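Local atomic coordinates of ferric enterobactin receptor PIRA (Pseudomonas aeruginosa, PDB entry 5FP2), a protein that acts as an outer-membrane TonB-dependent receptor and probably takes up iron-loaded siderophores such as ferric enterobactin, as well as siderophore-drug conjugates. Residues A198-S212 with G234-Q247. Residues are numbered along the deposited sequence; the frame is centred on the assembly and turned at random.
Sequences ALSFRAYGSANKTDS and GVRNRDLSGMLSWQ
With CG set between backbone N and carbonyl carbon (chi1 70°), the Tyr204 ring leans over Ser241, whose CB lies 4.1 Å from the ring centroid in an off-centre CH-pi contact. The CG of Arg202 points away from the backbone N (chi1 172°), but the chain bends at chi2 and chi3, which brings its guanidinium against Met243, with Met243 CB over one face, 3.3 Å from Arg202 NH2, and Met243 CE reaching NH1. Tyr204 CE2 lies 3.7 Å above the plane of this guanidinium, over its centre, while NH1 donates to the Lys159 carbonyl, so the group is held by packing as well as by a hydrogen bond. These side chains share the inward-facing side of two adjacent antiparallel strands in the 22-stranded barrel of a TonB-dependent receptor; Tyr204 touches Glu130 of the plug, and Met243 touches Arg160 and Pro161, between strand 152-158 and the barrel. Paired backbone bonds, such as Tyr204 N to Ser241 O (3.1 Å) and Ser241 N to Tyr204 O (2.9 Å), hold the register from Thr210–Val235 to Ser200–Ser245, the Asn208 N to Asn237 O bond being weak. Farther along this side, Ser206 OG makes a weak hydrogen bond to Asp239 OD1 (3.0 Å). The alternate residues form the outer surface, where Leu199 CD2 packs on Trp246 CB at 3.7 Å and the carbonyl O of Ala198 meets the indole at its edge, in plane.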
ATOM      1  N   ALA A 198      20.759  14.486 -20.006  1.00116.63           N
ATOM      2  CA  ALA A 198      19.450  13.938 -20.325  1.00114.87           C
ATOM      3  C   ALA A 198      19.153  12.628 -19.610  1.00112.24           C
ATOM      4  O   ALA A 198      18.002  12.207 -19.564  1.00111.33           O
ATOM      5  CB  ALA A 198      19.333  13.737 -21.823  1.00115.35           C
ATOM      6  N   LEU A 199      20.183  11.944 -19.121  1.00111.60           N
ATOM      7  CA  LEU A 199      19.989  10.659 -18.441  1.00109.52           C
ATOM      8  C   LEU A 199      20.295  10.730 -16.945  1.00109.06           C
ATOM      9  O   LEU A 199      21.223  11.421 -16.502  1.00110.67           O
ATOM     10  CB  LEU A 199      20.819   9.546 -19.090  1.00109.66           C
ATOM     11  CG  LEU A 199      20.450   9.036 -20.498  1.00110.26           C
ATOM     12  CD1 LEU A 199      21.452   7.982 -20.936  1.00111.44           C
ATOM     13  CD2 LEU A 199      19.042   8.449 -20.507  1.00109.15           C
ATOM     14  N   SER A 200      19.421  10.077 -16.181  1.00107.39           N
ATOM     15  CA  SER A 200      19.574   9.870 -14.745  1.00106.74           C
ATOM     16  C   SER A 200      19.211   8.433 -14.401  1.00104.91           C
ATOM     17  O   SER A 200      18.362   7.807 -15.044  1.00104.40           O
ATOM     18  CB  SER A 200      18.636  10.787 -13.973  1.00107.47           C
ATOM     19  OG  SER A 200      18.678  12.116 -14.447  1.00109.77           O
ATOM     20  N   PHE A 201      19.803   7.941 -13.328  1.00104.46           N
ATOM     21  CA  PHE A 201      19.521   6.592 -12.875  1.00103.17           C
ATOM     22  C   PHE A 201      19.185   6.571 -11.388  1.00102.53           C
ATOM     23  O   PHE A 201      19.511   7.507 -10.651  1.00103.39           O
ATOM     24  CB  PHE A 201      20.733   5.695 -13.144  1.00103.86           C
ATOM     25  CG  PHE A 201      21.833   5.859 -12.137  1.00104.73           C
ATOM     26  CD1 PHE A 201      22.628   7.001 -12.146  1.00106.50           C
ATOM     27  CD2 PHE A 201      22.068   4.884 -11.182  1.00104.38           C
ATOM     28  CE1 PHE A 201      23.651   7.157 -11.229  1.00108.15           C
ATOM     29  CE2 PHE A 201      23.110   5.015 -10.289  1.00105.76           C
ATOM     30  CZ  PHE A 201      23.889   6.162 -10.294  1.00107.74           C
ATOM     31  N   ARG A 202      18.593   5.461 -10.950  1.00101.54           N
ATOM     32  CA  ARG A 202      18.481   5.141  -9.521  1.00101.04           C
ATOM     33  C   ARG A 202      18.362   3.644  -9.274  1.00100.46           C
ATOM     34  O   ARG A 202      17.389   3.021  -9.708  1.00100.45           O
ATOM     35  CB  ARG A 202      17.243   5.792  -8.956  1.00101.28           C
ATOM     36  CG  ARG A 202      16.954   5.358  -7.535  1.00101.03           C
ATOM     37  CD  ARG A 202      15.474   5.016  -7.334  1.00101.39           C
ATOM     38  NE  ARG A 202      15.112   3.842  -8.135  1.00101.03           N
ATOM     39  CZ  ARG A 202      13.890   3.586  -8.612  1.00102.15           C
ATOM     40  NH1 ARG A 202      12.860   4.412  -8.383  1.00103.73           N
ATOM     41  NH2 ARG A 202      13.720   2.504  -9.378  1.00102.50           N
ATOM     42  N   ALA A 203      19.314   3.076  -8.533  1.00100.61           N
ATOM     43  CA  ALA A 203      19.252   1.665  -8.141  1.00100.61           C
ATOM     44  C   ALA A 203      19.036   1.503  -6.638  1.00100.14           C
ATOM     45  O   ALA A 203      19.635   2.235  -5.849  1.00100.37           O
ATOM     46  CB  ALA A 203      20.515   0.953  -8.563  1.00102.02           C
ATOM     47  N   TYR A 204      18.192   0.539  -6.260  1.00100.00           N
ATOM     48  CA  TYR A 204      18.013   0.133  -4.855  1.00 99.85           C
ATOM     49  C   TYR A 204      17.773  -1.365  -4.684  1.00100.57           C
ATOM     50  O   TYR A 204      17.340  -2.067  -5.606  1.00101.43           O
ATOM     51  CB  TYR A 204      16.855   0.881  -4.228  1.00 99.64           C
ATOM     52  CG  TYR A 204      15.494   0.487  -4.758  1.00100.22           C
ATOM     53  CD1 TYR A 204      14.993  -0.781  -4.550  1.00100.98           C
ATOM     54  CD2 TYR A 204      14.660   1.426  -5.354  1.00100.74           C
ATOM     55  CE1 TYR A 204      13.719  -1.124  -4.967  1.00102.42           C
ATOM     56  CE2 TYR A 204      13.412   1.081  -5.838  1.00102.10           C
ATOM     57  CZ  TYR A 204      12.933  -0.194  -5.619  1.00103.04           C
ATOM     58  OH  TYR A 204      11.675  -0.561  -6.054  1.00105.29           O
ATOM     59  N   GLY A 205      18.153  -1.885  -3.526  1.00100.78           N
ATOM     60  CA  GLY A 205      18.263  -3.329  -3.394  1.00102.11           C
ATOM     61  C   GLY A 205      18.467  -3.695  -1.954  1.00102.24           C
ATOM     62  O   GLY A 205      18.599  -2.794  -1.098  1.00101.40           O
ATOM     63  N   SER A 206      18.232  -4.964  -1.640  1.00103.63           N
ATOM     64  CA  SER A 206      18.085  -5.353  -0.243  1.00103.82           C
ATOM     65  C   SER A 206      18.319  -6.843  -0.059  1.00106.12           C
ATOM     66  O   SER A 206      18.063  -7.655  -0.951  1.00107.85           O
ATOM     67  CB  SER A 206      16.711  -4.944   0.307  1.00103.16           C
ATOM     68  OG  SER A 206      15.707  -5.869  -0.081  1.00104.69           O
ATOM     69  N   ALA A 207      18.799  -7.185   1.123  1.00106.64           N
ATOM     70  CA  ALA A 207      19.064  -8.562   1.476  1.00109.26           C
ATOM     71  C   ALA A 207      18.669  -8.763   2.935  1.00109.14           C
ATOM     72  O   ALA A 207      18.938  -7.908   3.778  1.00107.74           O
ATOM     73  CB  ALA A 207      20.538  -8.866   1.267  1.00111.19           C
ATOM     74  N   ASN A 208      17.959  -9.853   3.205  1.00111.05           N
ATOM     75  CA  ASN A 208      17.108  -9.971   4.391  1.00110.99           C
ATOM     76  C   ASN A 208      17.115 -11.401   4.885  1.00114.13           C
ATOM     77  O   ASN A 208      16.779 -12.321   4.153  1.00116.66           O
ATOM     78  CB  ASN A 208      15.680  -9.593   4.038  1.00110.52           C
ATOM     79  CG  ASN A 208      15.531  -8.116   3.740  1.00107.91           C
ATOM     80  OD1 ASN A 208      16.520  -7.382   3.621  1.00106.45           O
ATOM     81  ND2 ASN A 208      14.278  -7.655   3.680  1.00108.02           N
ATOM     82  N   LYS A 209      17.541 -11.607   6.114  1.00114.53           N
ATOM     83  CA  LYS A 209      17.736 -12.958   6.606  1.00117.90           C
ATOM     84  C   LYS A 209      16.967 -13.041   7.910  1.00117.93           C
ATOM     85  O   LYS A 209      16.895 -12.053   8.638  1.00115.65           O
ATOM     86  CB  LYS A 209      19.225 -13.210   6.804  1.00119.27           C
ATOM     87  CG  LYS A 209      19.616 -14.652   7.075  1.00123.70           C
ATOM     88  CD  LYS A 209      21.020 -14.953   6.546  1.00126.30           C
ATOM     89  CE  LYS A 209      21.211 -14.465   5.102  1.00125.53           C
ATOM     90  NZ  LYS A 209      22.205 -15.230   4.291  1.00130.02           N
ATOM     91  N   THR A 210      16.176 -14.098   8.064  1.00120.81           N
ATOM     92  CA  THR A 210      15.325 -14.223   9.237  1.00121.42           C
ATOM     93  C   THR A 210      15.318 -15.646   9.748  1.00125.49           C
ATOM     94  O   THR A 210      14.727 -16.530   9.126  1.00128.68           O
ATOM     95  CB  THR A 210      13.883 -13.801   8.940  1.00121.29           C
ATOM     96  OG1 THR A 210      13.878 -12.473   8.396  1.00117.99           O
ATOM     97  CG2 THR A 210      13.061 -13.849  10.225  1.00122.41           C
ATOM     98  N   ASP A 211      15.992 -15.854  10.873  1.00125.89           N
ATOM     99  CA  ASP A 211      16.253 -17.192  11.370  1.00130.03           C
ATOM    100  C   ASP A 211      14.942 -17.874  11.699  1.00132.76           C
ATOM    101  O   ASP A 211      13.932 -17.209  11.873  1.00131.27           O
ATOM    102  CB  ASP A 211      17.202 -17.139  12.562  1.00129.92           C
ATOM    103  CG  ASP A 211      18.581 -16.605  12.163  1.00128.68           C
ATOM    104  OD1 ASP A 211      18.653 -15.454  11.667  1.00125.24           O
ATOM    105  OD2 ASP A 211      19.558 -17.395  12.154  1.00131.88           O
ATOM    106  N   SER A 212      14.908 -19.193  11.571  1.00137.52           N
ATOM    107  CA  SER A 212      13.722 -19.939  11.958  1.00141.16           C
ATOM    108  C   SER A 212      13.686 -20.057  13.477  1.00141.44           C
ATOM    109  O   SER A 212      14.617 -20.591  14.089  1.00142.75           O
ATOM    110  CB  SER A 212      13.729 -21.332  11.332  1.00147.09           C
ATOM    111  OG  SER A 212      14.828 -21.487  10.454  1.00147.41           O
ATOM    112  N   GLY A 234      16.456 -20.773   8.180  1.00145.12           N
ATOM    113  CA  GLY A 234      15.608 -19.581   8.148  1.00140.10           C
ATOM    114  C   GLY A 234      15.070 -19.216   6.772  1.00139.67           C
ATOM    115  O   GLY A 234      14.815 -20.091   5.939  1.00144.31           O
ATOM    116  N   VAL A 235      14.868 -17.915   6.548  1.00134.63           N
ATOM    117  CA  VAL A 235      14.272 -17.410   5.308  1.00133.86           C
ATOM    118  C   VAL A 235      15.089 -16.243   4.758  1.00129.31           C
ATOM    119  O   VAL A 235      15.522 -15.368   5.502  1.00125.63           O
ATOM    120  CB  VAL A 235      12.825 -16.940   5.560  1.00133.31           C
ATOM    121  CG1 VAL A 235      12.205 -16.412   4.273  1.00133.01           C
ATOM    122  CG2 VAL A 235      11.994 -18.078   6.133  1.00138.41           C
ATOM    123  N   ARG A 236      15.300 -16.219   3.451  1.00130.05           N
ATOM    124  CA  ARG A 236      16.124 -15.179   2.855  1.00126.42           C
ATOM    125  C   ARG A 236      15.278 -14.388   1.864  1.00124.69           C
ATOM    126  O   ARG A 236      14.315 -14.912   1.312  1.00127.60           O
ATOM    127  CB  ARG A 236      17.346 -15.816   2.176  1.00129.30           C
ATOM    128  CG  ARG A 236      18.394 -16.324   3.159  1.00130.76           C
ATOM    129  CD  ARG A 236      19.142 -17.550   2.640  1.00136.67           C
ATOM    130  NE  ARG A 236      18.468 -18.819   2.952  1.00141.48           N
ATOM    131  CZ  ARG A 236      18.990 -19.817   3.677  1.00145.64           C
ATOM    132  NH1 ARG A 236      20.207 -19.717   4.205  1.00145.71           N
ATOM    133  NH2 ARG A 236      18.286 -20.926   3.890  1.00150.35           N
ATOM    134  N   ASN A 237      15.575 -13.102   1.722  1.00120.43           N
ATOM    135  CA  ASN A 237      15.113 -12.324   0.570  1.00119.06           C
ATOM    136  C   ASN A 237      16.213 -11.482  -0.032  1.00116.58           C
ATOM    137  O   ASN A 237      16.970 -10.825   0.669  1.00114.23           O
ATOM    138  CB  ASN A 237      13.974 -11.370   0.933  1.00116.90           C
ATOM    139  CG  ASN A 237      12.849 -12.062   1.640  1.00119.63           C
ATOM    140  OD1 ASN A 237      11.969 -12.648   1.007  1.00122.96           O
ATOM    141  ND2 ASN A 237      12.885 -12.027   2.970  1.00118.81           N
ATOM    142  N   ARG A 238      16.198 -11.396  -1.348  1.00117.36           N
ATOM    143  CA  ARG A 238      17.053 -10.463  -2.044  1.00115.15           C
ATOM    144  C   ARG A 238      16.218  -9.813  -3.129  1.00114.36           C
ATOM    145  O   ARG A 238      15.407 -10.474  -3.789  1.00117.18           O
ATOM    146  CB  ARG A 238      18.270 -11.204  -2.631  1.00118.13           C
ATOM    147  CG  ARG A 238      19.532 -10.352  -2.691  1.00116.40           C
ATOM    148  CD  ARG A 238      20.797 -11.178  -2.563  1.00119.99           C
ATOM    149  NE  ARG A 238      20.597 -12.415  -1.814  1.00123.01           N
ATOM    150  CZ  ARG A 238      20.602 -13.635  -2.355  1.00127.91           C
ATOM    151  NH1 ARG A 238      20.775 -13.821  -3.671  1.00130.48           N
ATOM    152  NH2 ARG A 238      20.441 -14.692  -1.566  1.00130.83           N
ATOM    153  N   ASP A 239      16.356  -8.504  -3.266  1.00111.06           N
ATOM    154  CA  ASP A 239      15.731  -7.829  -4.376  1.00110.55           C
ATOM    155  C   ASP A 239      16.637  -6.734  -4.868  1.00108.25           C
ATOM    156  O   ASP A 239      17.446  -6.194  -4.112  1.00106.61           O
ATOM    157  CB  ASP A 239      14.352  -7.277  -3.985  1.00109.86           C
ATOM    158  CG  ASP A 239      14.425  -6.133  -2.991  1.00106.94           C
ATOM    159  OD1 ASP A 239      15.411  -5.351  -3.060  1.00105.00           O
ATOM    160  OD2 ASP A 239      13.466  -5.986  -2.187  1.00107.25           O
ATOM    161  N   LEU A 240      16.534  -6.456  -6.160  1.00108.76           N
ATOM    162  CA  LEU A 240      17.166  -5.293  -6.755  1.00106.85           C
ATOM    163  C   LEU A 240      16.242  -4.718  -7.833  1.00106.84           C
ATOM    164  O   LEU A 240      15.505  -5.457  -8.503  1.00109.26           O
ATOM    165  CB  LEU A 240      18.504  -5.700  -7.360  1.00108.50           C
ATOM    166  CG  LEU A 240      19.614  -4.648  -7.347  1.00107.05           C
ATOM    167  CD1 LEU A 240      20.963  -5.243  -7.765  1.00109.88           C
ATOM    168  CD2 LEU A 240      19.222  -3.493  -8.262  1.00105.56           C
ATOM    169  N   SER A 241      16.219  -3.395  -7.952  1.00104.69           N
ATOM    170  CA  SER A 241      15.458  -2.749  -9.013  1.00104.93           C
ATOM    171  C   SER A 241      16.227  -1.548  -9.524  1.00103.41           C
ATOM    172  O   SER A 241      16.773  -0.789  -8.726  1.00101.89           O
ATOM    173  CB  SER A 241      14.102  -2.279  -8.506  1.00104.90           C
ATOM    174  OG  SER A 241      13.360  -1.709  -9.582  1.00105.84           O
ATOM    175  N   GLY A 242      16.311  -1.412 -10.855  1.00104.36           N
ATOM    176  CA  GLY A 242      17.016  -0.291 -11.470  1.00103.45           C
ATOM    177  C   GLY A 242      16.111   0.580 -12.307  1.00103.54           C
ATOM    178  O   GLY A 242      15.182   0.091 -12.950  1.00105.13           O
ATOM    179  N   MET A 243      16.402   1.875 -12.326  1.00102.48           N
ATOM    180  CA  MET A 243      15.645   2.784 -13.174  1.00103.01           C
ATOM    181  C   MET A 243      16.566   3.687 -13.964  1.00102.93           C
ATOM    182  O   MET A 243      17.429   4.352 -13.403  1.00102.29           O
ATOM    183  CB  MET A 243      14.674   3.668 -12.368  1.00102.91           C
ATOM    184  CG  MET A 243      13.879   4.638 -13.237  1.00104.20           C
ATOM    185  SD  MET A 243      12.424   5.311 -12.398  1.00105.85           S
ATOM    186  CE  MET A 243      13.209   6.526 -11.320  1.00105.02           C
ATOM    187  N   LEU A 244      16.266   3.805 -15.249  1.00104.07           N
ATOM    188  CA  LEU A 244      16.974   4.693 -16.141  1.00104.44           C
ATOM    189  C   LEU A 244      15.978   5.743 -16.552  1.00105.02           C
ATOM    190  O   LEU A 244      14.849   5.422 -16.944  1.00106.11           O
ATOM    191  CB  LEU A 244      17.419   3.901 -17.374  1.00105.97           C
ATOM    192  CG  LEU A 244      18.437   4.504 -18.335  1.00106.90           C
ATOM    193  CD1 LEU A 244      19.509   5.350 -17.661  1.00106.32           C
ATOM    194  CD2 LEU A 244      19.078   3.346 -19.074  1.00108.89           C
ATOM    195  N   SER A 245      16.332   7.002 -16.359  1.00104.95           N
ATOM    196  CA  SER A 245      15.379   8.059 -16.650  1.00106.19           C
ATOM    197  C   SER A 245      15.878   8.964 -17.770  1.00107.25           C
ATOM    198  O   SER A 245      17.000   9.469 -17.719  1.00107.20           O
ATOM    199  CB  SER A 245      15.101   8.879 -15.409  1.00106.37           C
ATOM    200  OG  SER A 245      14.120   9.831 -15.730  1.00108.44           O
ATOM    201  N   TRP A 246      15.038   9.197 -18.770  1.00108.72           N
ATOM    202  CA  TRP A 246      15.466   9.967 -19.923  1.00109.90           C
ATOM    203  C   TRP A 246      14.599  11.215 -20.120  1.00111.97           C
ATOM    204  O   TRP A 246      13.406  11.129 -20.419  1.00113.47           O
ATOM    205  CB  TRP A 246      15.481   9.073 -21.172  1.00110.50           C
ATOM    206  CG  TRP A 246      15.699   9.813 -22.464  1.00112.12           C
ATOM    207  CD1 TRP A 246      16.328  11.014 -22.636  1.00112.78           C
ATOM    208  CD2 TRP A 246      15.320   9.369 -23.767  1.00113.77           C
ATOM    209  NE1 TRP A 246      16.268  11.386 -23.947  1.00114.51           N
ATOM    210  CE2 TRP A 246      15.700  10.369 -24.672  1.00115.06           C
ATOM    211  CE3 TRP A 246      14.672   8.229 -24.251  1.00114.84           C
ATOM    212  CZ2 TRP A 246      15.455  10.266 -26.037  1.00117.07           C
ATOM    213  CZ3 TRP A 246      14.425   8.130 -25.598  1.00117.15           C
ATOM    214  CH2 TRP A 246      14.804   9.149 -26.477  1.00118.11           C
ATOM    215  N   GLN A 247      15.228  12.378 -19.987  1.00112.82           N
ATOM    216  CA  GLN A 247      14.556  13.639 -20.228  1.00115.55           C
ATOM    217  C   GLN A 247      14.622  14.016 -21.686  1.00116.96           C
ATOM    218  O   GLN A 247      15.581  14.640 -22.130  1.00117.52           O
ATOM    219  CB  GLN A 247      15.167  14.757 -19.389  1.00116.80           C
ATOM    220  CG  GLN A 247      14.239  15.951 -19.225  1.00120.39           C
ATOM    221  CD  GLN A 247      14.010  16.281 -17.777  1.00121.38           C
ATOM    222  OE1 GLN A 247      14.919  16.720 -17.068  1.00121.68           O
ATOM    223  NE2 GLN A 247      12.796  16.027 -17.310  1.00122.40           N
TER